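Local coordinates for cell division inhibitor SulA (Pseudomonas aeruginosa, PDB 1OFU), which probably halts cell division during the SOS response by binding FtsZ and blocking its polymerization into the Z ring, at residues R34-I39 with T86-L91; L38-A43 with L62-D67; E92-A97 with S113-L118. All blocks are in the same frame, centred on the assembly; numbering follows the deposited sequence.

The three contacts run from the middle of one parallel sheet to its margin in this C-terminal part of the protein. Interaction 1 is core, pairing strands 35-39 and 84-89 near the centre of the chain through backbone hydrogen bonds and aliphatic side chains. Interaction 2 shares Leu38 and Ile39 of strand 35-39 but pairs it with the outermost strand 60-63 and runs out into loops; Trp90 of interaction 1 packs on its Pro41 and Pro42. Interaction 3 is partly buried, with Glu92 and Arg117 exposed; lacking hydrogen bonds between its segments, it rests on van der Waals contacts of Glu92 with Arg117 and Leu94 with Asn115. It adjoins interaction 1 where Leu91 O meets Asn115 ND2.

Interaction 1: residues R34-I39 with T86-L91; sequences RWLTLI and TVVSWL
Ile39 meets Val87 across two neighbouring parallel strands, its CD1 lying 3.6 Å from Val87 CG1. The torsion behind this sets Ile39 CG1 opposite the carbonyl carbon and beside the backbone N (chi1 -65°), which carries the ethyl arm to the neighbouring valine, while helix 68-80 packs on both side chains through Leu74, Ser75 and Leu79. The backbone of Ile39 is tied in as well: its N donates to Val88 O at 2.8 Å. One step back, Thr37 bonds in both directions, its N to Thr86 O (2.9 Å) and its O to Val88 N (2.7 Å), the ladder of straight bonds expected of parallel strands. The two strands run only 17° apart in the middle of a five-stranded parallel sheet of order 1-5-4-2-3, an alpha/beta arrangement in keeping with the P-loop NTPase clan to which the family belongs. Side chains alternate between its faces. On the face away from Ile39, Thr86 sets its CB 4.0 Å from Leu36 CD1, a methyl that also lies against Thr86 O, the acceptor for Thr37 N. Val88 packs against two leucines of the neighbouring strand: its CB faces Leu38 CD2 at 3.7 Å, the two side chains pointing the same way, and its CG2 reaches Leu36 CD1. Trp90 continues this surface beyond the strand. Leu38 CB borders the indole at CZ3, and Ile39 O approaches the same edge at CE3 (3.6 Å), while Val88 CG1 sits over one ring face, towards the rim. Where direct pairing gives out, a water donates to Ile39 O at 2.6 Å and accepts from Trp90 N.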
loop_
_atom_site.group_PDB
_atom_site.type_symbol
_atom_site.label_atom_id
_atom_site.label_comp_id
_atom_site.label_asym_id
_atom_site.label_seq_id
_atom_site.Cartn_x
_atom_site.Cartn_y
_atom_site.Cartn_z
ATOM N N ARG D 34 -1.346 -16.668 -6.670
ATOM C CA ARG D 34 -2.618 -17.266 -6.306
ATOM C C ARG D 34 -3.630 -16.163 -6.029
ATOM O O ARG D 34 -3.300 -14.976 -6.073
ATOM C CB ARG D 34 -2.459 -18.162 -5.078
ATOM C CG ARG D 34 -1.780 -19.486 -5.371
ATOM C CD ARG D 34 -1.849 -20.409 -4.170
ATOM N NE ARG D 34 -0.977 -19.962 -3.087
ATOM C CZ ARG D 34 -0.902 -20.560 -1.901
ATOM N NH1 ARG D 34 -0.078 -20.093 -0.974
ATOM N NH2 ARG D 34 -1.653 -21.620 -1.640
ATOM N N TRP D 35 -4.861 -16.562 -5.739
ATOM C CA TRP D 35 -5.922 -15.603 -5.481
ATOM C C TRP D 35 -5.889 -15.004 -4.089
ATOM O O TRP D 35 -5.307 -15.556 -3.154
ATOM C CB TRP D 35 -7.307 -16.252 -5.584
ATOM C CG TRP D 35 -7.733 -16.821 -6.892
ATOM C CD1 TRP D 35 -7.951 -18.144 -7.174
ATOM C CD2 TRP D 35 -8.139 -16.092 -8.052
ATOM N NE1 TRP D 35 -8.480 -18.278 -8.435
ATOM C CE2 TRP D 35 -8.605 -17.036 -8.997
ATOM C CE3 TRP D 35 -8.162 -14.732 -8.384
ATOM C CZ2 TRP D 35 -9.089 -16.660 -10.253
ATOM C CZ3 TRP D 35 -8.646 -14.358 -9.636
ATOM C CH2 TRP D 35 -9.103 -15.321 -10.552
ATOM N N LEU D 36 -6.557 -13.865 -3.984
ATOM C CA LEU D 36 -6.792 -13.202 -2.723
ATOM C C LEU D 36 -8.287 -13.512 -2.664
ATOM O O LEU D 36 -9.050 -13.055 -3.518
ATOM C CB LEU D 36 -6.596 -11.684 -2.815
ATOM C CG LEU D 36 -7.267 -10.955 -1.637
ATOM C CD1 LEU D 36 -6.743 -11.525 -0.324
ATOM C CD2 LEU D 36 -7.018 -9.460 -1.715
ATOM N N THR D 37 -8.712 -14.324 -1.709
ATOM C CA THR D 37 -10.127 -14.641 -1.622
ATOM C C THR D 37 -10.758 -13.983 -0.418
ATOM O O THR D 37 -10.286 -14.140 0.711
ATOM C CB THR D 37 -10.360 -16.157 -1.557
ATOM O OG1 THR D 37 -9.884 -16.747 -2.768
ATOM C CG2 THR D 37 -11.842 -16.473 -1.398
ATOM N N LEU D 38 -11.823 -13.229 -0.680
ATOM C CA LEU D 38 -12.564 -12.531 0.355
ATOM C C LEU D 38 -13.860 -13.313 0.552
ATOM O O LEU D 38 -14.586 -13.570 -0.410
ATOM C CB LEU D 38 -12.879 -11.101 -0.099
ATOM C CG LEU D 38 -11.728 -10.242 -0.641
ATOM C CD1 LEU D 38 -12.253 -8.832 -0.954
ATOM C CD2 LEU D 38 -10.597 -10.170 0.381
ATOM N N ILE D 39 -14.159 -13.693 1.790
ATOM C CA ILE D 39 -15.368 -14.456 2.042
ATOM C C ILE D 39 -16.434 -13.745 2.857
ATOM O O ILE D 39 -16.229 -13.394 4.024
ATOM C CB ILE D 39 -15.022 -15.804 2.691
ATOM C CG1 ILE D 39 -14.213 -16.633 1.686
ATOM C CG2 ILE D 39 -16.296 -16.519 3.135
ATOM C CD1 ILE D 39 -13.964 -18.053 2.087
ATOM N N THR D 86 -4.188 -16.018 0.368
ATOM C CA THR D 86 -4.850 -15.481 1.555
ATOM C C THR D 86 -6.362 -15.550 1.441
ATOM O O THR D 86 -6.932 -15.170 0.416
ATOM C CB THR D 86 -4.491 -13.992 1.788
ATOM O OG1 THR D 86 -3.084 -13.811 1.647
ATOM C CG2 THR D 86 -4.901 -13.556 3.188
ATOM N N VAL D 87 -7.010 -16.027 2.497
ATOM C CA VAL D 87 -8.464 -16.088 2.529
ATOM C C VAL D 87 -8.877 -15.151 3.660
ATOM O O VAL D 87 -8.517 -15.368 4.813
ATOM C CB VAL D 87 -8.991 -17.507 2.832
ATOM C CG1 VAL D 87 -10.496 -17.467 2.981
ATOM C CG2 VAL D 87 -8.612 -18.463 1.710
ATOM N N VAL D 88 -9.618 -14.103 3.318
ATOM C CA VAL D 88 -10.052 -13.120 4.293
ATOM C C VAL D 88 -11.494 -13.309 4.735
ATOM O O VAL D 88 -12.428 -13.234 3.932
ATOM C CB VAL D 88 -9.899 -11.685 3.737
ATOM C CG1 VAL D 88 -10.220 -10.663 4.833
ATOM C CG2 VAL D 88 -8.483 -11.484 3.196
ATOM N N SER D 89 -11.659 -13.533 6.031
ATOM C CA SER D 89 -12.966 -13.736 6.633
ATOM C C SER D 89 -13.351 -12.504 7.430
ATOM O O SER D 89 -12.492 -11.702 7.814
ATOM C CB SER D 89 -12.928 -14.940 7.581
ATOM O OG SER D 89 -12.358 -16.068 6.948
ATOM N N TRP D 90 -14.647 -12.362 7.669
ATOM C CA TRP D 90 -15.183 -11.255 8.451
ATOM C C TRP D 90 -16.106 -11.896 9.472
ATOM O O TRP D 90 -17.295 -11.596 9.531
ATOM C CB TRP D 90 -15.971 -10.289 7.561
ATOM C CG TRP D 90 -15.117 -9.250 6.912
ATOM C CD1 TRP D 90 -14.828 -7.998 7.389
ATOM C CD2 TRP D 90 -14.401 -9.385 5.681
ATOM N NE1 TRP D 90 -13.973 -7.347 6.526
ATOM C CE2 TRP D 90 -13.696 -8.175 5.470
ATOM C CE3 TRP D 90 -14.287 -10.411 4.734
ATOM C CZ2 TRP D 90 -12.889 -7.965 4.350
ATOM C CZ3 TRP D 90 -13.486 -10.202 3.619
ATOM C CH2 TRP D 90 -12.798 -8.986 3.436
ATOM N N LEU D 91 -15.537 -12.794 10.270
ATOM C CA LEU D 91 -16.292 -13.520 11.285
ATOM C C LEU D 91 -16.211 -12.950 12.704
ATOM O O LEU D 91 -15.136 -12.653 13.214
ATOM C CB LEU D 91 -15.837 -14.979 11.294
ATOM C CG LEU D 91 -16.069 -15.724 9.977
ATOM C CD1 LEU D 91 -15.401 -17.093 10.018
ATOM C CD2 LEU D 91 -17.564 -15.851 9.731
HETATM O O HOH W 1 -16.481 -14.208 6.498
#

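Interaction 2: residues L38-A43 with L62-D67; sequences LIAPPA and LLQAKD
Ala40 N donates to Leu63 O at 2.8 Å, and Leu63 N to Leu38 O at 2.9 Å, two nearly straight bonds (169° and 171°) that complete the pairing of strand 35-39 with strand 60-63. Leu62 CA-H adds a longer contact to the same Leu38 O. Both strands belong to one beta-alpha-beta unit, with helix 47-52 between them. Just past the last bond the backbone of Ala40 takes up a left-handed conformation, so the chain leaves the strand direction. The CB of Ala40 then meets Ala65 CB at 3.9 Å, and the ring of Pro41 lies across Leu62, with CD 3.8 Å from Leu62 CD2. Gln64 folds back towards Ala40 and Pro41. Its chain bends at chi2 (-49°), bringing NE2 to 3.9 Å from Pro41 CD, while OE1 faces Ala40 and accepts a weak bond from Ala65 N. Helices flank the pair: Leu38 and Leu62 touch Leu50, whereas Ile39 and Leu63 touch Leu74 of helix 68-80. Leu62, Gln64 and Ala65 fall in the FtsZ-binding regions, and a chain of another protein makes backbone hydrogen bonds to Leu62 and packs on Leu63. The strand thus spends Leu63's N and O inward on its own sheet and the backbone of Leu62 outward on a partner protein, a division of polar groups consistent with a strand outermost in its own chain serving as a recognition edge.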
loop_
_atom_site.group_PDB
_atom_site.type_symbol
_atom_site.label_atom_id
_atom_site.label_comp_id
_atom_site.label_asym_id
_atom_site.label_seq_id
_atom_site.Cartn_x
_atom_site.Cartn_y
_atom_site.Cartn_z
ATOM N N LEU D 38 -11.823 -13.229 -0.680
ATOM C CA LEU D 38 -12.564 -12.531 0.355
ATOM C C LEU D 38 -13.860 -13.313 0.552
ATOM O O LEU D 38 -14.586 -13.570 -0.410
ATOM C CB LEU D 38 -12.879 -11.101 -0.099
ATOM C CG LEU D 38 -11.728 -10.242 -0.641
ATOM C CD1 LEU D 38 -12.253 -8.832 -0.954
ATOM C CD2 LEU D 38 -10.597 -10.170 0.381
ATOM N N ILE D 39 -14.159 -13.693 1.790
ATOM C CA ILE D 39 -15.368 -14.456 2.042
ATOM C C ILE D 39 -16.434 -13.745 2.857
ATOM O O ILE D 39 -16.229 -13.394 4.024
ATOM C CB ILE D 39 -15.022 -15.804 2.691
ATOM C CG1 ILE D 39 -14.213 -16.633 1.686
ATOM C CG2 ILE D 39 -16.296 -16.519 3.135
ATOM C CD1 ILE D 39 -13.964 -18.053 2.087
ATOM N N ALA D 40 -17.580 -13.535 2.215
ATOM C CA ALA D 40 -18.725 -12.881 2.827
ATOM C C ALA D 40 -18.367 -11.584 3.542
ATOM O O ALA D 40 -18.660 -11.419 4.725
ATOM C CB ALA D 40 -19.414 -13.843 3.799
ATOM N N PRO D 41 -17.714 -10.648 2.837
ATOM C CA PRO D 41 -17.350 -9.377 3.468
ATOM C C PRO D 41 -18.623 -8.572 3.705
ATOM O O PRO D 41 -19.653 -8.851 3.102
ATOM C CB PRO D 41 -16.446 -8.728 2.430
ATOM C CG PRO D 41 -17.044 -9.206 1.145
ATOM C CD PRO D 41 -17.276 -10.675 1.430
ATOM N N PRO D 42 -18.570 -7.568 4.590
ATOM C CA PRO D 42 -19.763 -6.761 4.859
ATOM C C PRO D 42 -20.283 -6.032 3.618
ATOM O O PRO D 42 -19.533 -5.771 2.671
ATOM C CB PRO D 42 -19.295 -5.807 5.956
ATOM C CG PRO D 42 -17.823 -5.678 5.693
ATOM C CD PRO D 42 -17.420 -7.092 5.380
ATOM N N ALA D 43 -21.574 -5.712 3.637
ATOM C CA ALA D 43 -22.240 -5.040 2.526
ATOM C C ALA D 43 -21.480 -3.810 2.070
ATOM O O ALA D 43 -21.542 -3.424 0.906
ATOM C CB ALA D 43 -23.664 -4.657 2.931
ATOM N N LEU D 62 -14.265 -12.847 -4.843
ATOM C CA LEU D 62 -15.149 -12.462 -3.752
ATOM C C LEU D 62 -16.292 -13.469 -3.715
ATOM O O LEU D 62 -17.067 -13.569 -4.668
ATOM C CB LEU D 62 -15.684 -11.048 -3.996
ATOM C CG LEU D 62 -16.402 -10.298 -2.872
ATOM C CD1 LEU D 62 -16.959 -9.002 -3.442
ATOM C CD2 LEU D 62 -17.534 -11.128 -2.287
ATOM N N LEU D 63 -16.392 -14.217 -2.619
ATOM C CA LEU D 63 -17.442 -15.224 -2.485
ATOM C C LEU D 63 -18.442 -14.839 -1.410
ATOM O O LEU D 63 -18.086 -14.209 -0.414
ATOM C CB LEU D 63 -16.834 -16.581 -2.130
ATOM C CG LEU D 63 -15.623 -17.046 -2.937
ATOM C CD1 LEU D 63 -15.214 -18.430 -2.456
ATOM C CD2 LEU D 63 -15.952 -17.067 -4.426
ATOM N N GLN D 64 -19.697 -15.224 -1.609
ATOM C CA GLN D 64 -20.738 -14.922 -0.640
ATOM C C GLN D 64 -21.126 -16.148 0.170
ATOM O O GLN D 64 -20.808 -17.278 -0.201
ATOM C CB GLN D 64 -21.973 -14.353 -1.339
ATOM C CG GLN D 64 -21.914 -12.854 -1.559
ATOM C CD GLN D 64 -21.531 -12.108 -0.289
ATOM O OE1 GLN D 64 -21.990 -12.448 0.808
ATOM N NE2 GLN D 64 -20.692 -11.083 -0.431
ATOM N N ALA D 65 -21.810 -15.907 1.283
ATOM C CA ALA D 65 -22.267 -16.964 2.178
ATOM C C ALA D 65 -23.509 -16.436 2.887
ATOM O O ALA D 65 -23.592 -15.248 3.186
ATOM C CB ALA D 65 -21.183 -17.301 3.188
ATOM N N LYS D 66 -24.469 -17.316 3.159
ATOM C CA LYS D 66 -25.711 -16.905 3.809
ATOM C C LYS D 66 -25.563 -16.450 5.258
ATOM O O LYS D 66 -26.261 -15.535 5.695
ATOM C CB LYS D 66 -26.752 -18.027 3.728
ATOM C CG LYS D 66 -26.314 -19.346 4.337
ATOM C CD LYS D 66 -27.463 -20.348 4.368
ATOM C CE LYS D 66 -27.993 -20.640 2.968
ATOM N NZ LYS D 66 -29.097 -21.643 2.990
ATOM N N ASP D 67 -24.670 -17.088 6.008
ATOM C CA ASP D 67 -24.461 -16.698 7.397
ATOM C C ASP D 67 -23.083 -17.075 7.926
ATOM O O ASP D 67 -22.315 -17.771 7.260
ATOM C CB ASP D 67 -25.549 -17.292 8.306
ATOM C CG ASP D 67 -25.579 -18.812 8.280
ATOM O OD1 ASP D 67 -24.518 -19.435 8.064
ATOM O OD2 ASP D 67 -26.670 -19.385 8.499
#

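Interaction 3: residues E92-A97 with S113-L118; sequences EPLSRA and SLNIRL
Glu92 lies across Arg117, and their charged ends do not meet. Instead the carboxylate is directed at the root of the arginine side chain, with OE1 3.3 Å from Arg117 CA and 3.4 Å from Arg117 CB. The first torsion places Glu92 CG between its own backbone N and carbonyl carbon (chi1 60°), and the chain then runs extended, which carries the carboxylate alongside the strand. Arg117, bent at chi3 (47°), turns its guanidinium elsewhere: the two flat groups stand 85° apart, and OE1 of Glu92 is 4.9 Å from NE of Arg117. Any attraction between the opposite charges is therefore likely to act at a distance, while Arg117 NH2 forms its salt bridge with Glu6 OE1 on strand 4-10.

The second pair is differently built. Leu94 and Asn115 approach from opposite directions, and the leucine presents one methyl, CD2, to the nitrogen side of the amide, 3.7 Å from Asn115 ND2 and 3.9 Å from Asn115 CG. That nitrogen has polar partners of its own in Leu91 O and Glu6 OE2, bonds that should fix the rotation of the amide while the methyl packs against it. The cis peptide before Pro93 redirects the chain between Glu92 and Leu94, and both side chains set out towards the strand.

The contact belongs to the beta-alpha-beta unit formed by strand 84-89, helix 96-109 and strand 112-118. Residues 92-97 lead into the helix, where Ser95 acts as N-cap, its OG bonded to Ala98 N. Leu94 also rests on Leu102 of that helix and on Phe4, while strand 112-118 lies in the sheet between strands 84-89 and 4-10.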
loop_
_atom_site.group_PDB
_atom_site.type_symbol
_atom_site.label_atom_id
_atom_site.label_comp_id
_atom_site.label_asym_id
_atom_site.label_seq_id
_atom_site.Cartn_x
_atom_site.Cartn_y
_atom_site.Cartn_z
ATOM N N GLU D 92 -17.373 -12.808 13.328
ATOM C CA GLU D 92 -17.480 -12.307 14.689
ATOM C C GLU D 92 -18.897 -12.596 15.174
ATOM O O GLU D 92 -19.876 -12.140 14.580
ATOM C CB GLU D 92 -17.186 -10.803 14.744
ATOM C CG GLU D 92 -18.116 -9.940 13.906
ATOM C CD GLU D 92 -17.668 -8.488 13.843
ATOM O OE1 GLU D 92 -16.543 -8.233 13.361
ATOM O OE2 GLU D 92 -18.440 -7.601 14.269
ATOM N N PRO D 93 -19.026 -13.368 16.264
ATOM C CA PRO D 93 -17.922 -13.957 17.032
ATOM C C PRO D 93 -17.174 -15.074 16.314
ATOM O O PRO D 93 -17.674 -15.675 15.358
ATOM C CB PRO D 93 -18.612 -14.478 18.295
ATOM C CG PRO D 93 -19.869 -13.653 18.385
ATOM C CD PRO D 93 -20.307 -13.591 16.951
ATOM N N LEU D 94 -15.967 -15.343 16.798
ATOM C CA LEU D 94 -15.129 -16.400 16.265
ATOM C C LEU D 94 -14.568 -17.115 17.488
ATOM O O LEU D 94 -13.835 -16.520 18.278
ATOM C CB LEU D 94 -13.996 -15.816 15.418
ATOM C CG LEU D 94 -13.206 -16.842 14.601
ATOM C CD1 LEU D 94 -14.141 -17.523 13.616
ATOM C CD2 LEU D 94 -12.073 -16.159 13.859
ATOM N N SER D 95 -14.928 -18.384 17.654
ATOM C CA SER D 95 -14.476 -19.163 18.800
ATOM C C SER D 95 -13.075 -19.718 18.608
ATOM O O SER D 95 -12.576 -19.797 17.485
ATOM C CB SER D 95 -15.437 -20.322 19.067
ATOM O OG SER D 95 -15.319 -21.307 18.059
ATOM N N ARG D 96 -12.451 -20.107 19.717
ATOM C CA ARG D 96 -11.106 -20.664 19.684
ATOM C C ARG D 96 -11.108 -21.887 18.773
ATOM O O ARG D 96 -10.125 -22.163 18.087
ATOM C CB ARG D 96 -10.664 -21.038 21.102
ATOM C CG ARG D 96 -9.252 -21.593 21.202
ATOM C CD ARG D 96 -8.691 -21.459 22.621
ATOM N NE ARG D 96 -9.587 -22.001 23.642
ATOM C CZ ARG D 96 -9.318 -22.014 24.946
ATOM N NH1 ARG D 96 -10.195 -22.525 25.802
ATOM N NH2 ARG D 96 -8.171 -21.520 25.399
ATOM N N ALA D 97 -12.230 -22.603 18.759
ATOM C CA ALA D 97 -12.382 -23.786 17.915
ATOM C C ALA D 97 -12.360 -23.366 16.446
ATOM O O ALA D 97 -11.604 -23.916 15.642
ATOM C CB ALA D 97 -13.691 -24.493 18.234
ATOM N N SER D 113 -4.744 -17.439 6.682
ATOM C CA SER D 113 -6.122 -17.166 7.054
ATOM C C SER D 113 -6.109 -15.824 7.797
ATOM O O SER D 113 -5.377 -15.652 8.775
ATOM C CB SER D 113 -6.659 -18.273 7.962
ATOM O OG SER D 113 -7.912 -17.910 8.510
ATOM N N LEU D 114 -6.898 -14.870 7.317
ATOM C CA LEU D 114 -6.967 -13.555 7.939
ATOM C C LEU D 114 -8.409 -13.190 8.231
ATOM O O LEU D 114 -9.234 -13.105 7.318
ATOM C CB LEU D 114 -6.346 -12.491 7.022
ATOM C CG LEU D 114 -6.480 -11.017 7.448
ATOM C CD1 LEU D 114 -5.724 -10.769 8.752
ATOM C CD2 LEU D 114 -5.935 -10.116 6.346
ATOM N N ASN D 115 -8.723 -12.991 9.506
ATOM C CA ASN D 115 -10.070 -12.607 9.862
ATOM C C ASN D 115 -10.057 -11.131 10.202
ATOM O O ASN D 115 -9.131 -10.639 10.855
ATOM C CB ASN D 115 -10.591 -13.396 11.057
ATOM C CG ASN D 115 -12.090 -13.254 11.218
ATOM O OD1 ASN D 115 -12.845 -13.558 10.297
ATOM N ND2 ASN D 115 -12.532 -12.784 12.383
ATOM N N ILE D 116 -11.088 -10.429 9.752
ATOM C CA ILE D 116 -11.200 -9.009 9.997
ATOM C C ILE D 116 -12.471 -8.696 10.767
ATOM O O ILE D 116 -13.532 -9.251 10.490
ATOM C CB ILE D 116 -11.158 -8.235 8.657
ATOM C CG1 ILE D 116 -9.784 -8.456 8.016
ATOM C CG2 ILE D 116 -11.450 -6.738 8.880
ATOM C CD1 ILE D 116 -9.609 -7.808 6.667
ATOM N N ARG D 117 -12.343 -7.815 11.752
ATOM C CA ARG D 117 -13.461 -7.402 12.588
ATOM C C ARG D 117 -13.550 -5.888 12.564
ATOM O O ARG D 117 -12.575 -5.202 12.865
ATOM C CB ARG D 117 -13.241 -7.861 14.024
ATOM C CG ARG D 117 -13.167 -9.361 14.201
ATOM C CD ARG D 117 -12.478 -9.708 15.512
ATOM N NE ARG D 117 -12.988 -8.926 16.635
ATOM C CZ ARG D 117 -12.579 -9.065 17.894
ATOM N NH1 ARG D 117 -13.098 -8.304 18.849
ATOM N NH2 ARG D 117 -11.655 -9.967 18.201
ATOM N N LEU D 118 -14.717 -5.372 12.201
ATOM C CA LEU D 118 -14.939 -3.933 12.152
ATOM C C LEU D 118 -15.935 -3.551 13.249
ATOM O O LEU D 118 -16.691 -4.400 13.726
ATOM C CB LEU D 118 -15.489 -3.536 10.780
ATOM C CG LEU D 118 -14.651 -3.982 9.577
ATOM C CD1 LEU D 118 -15.323 -3.534 8.289
ATOM C CD2 LEU D 118 -13.247 -3.389 9.679
#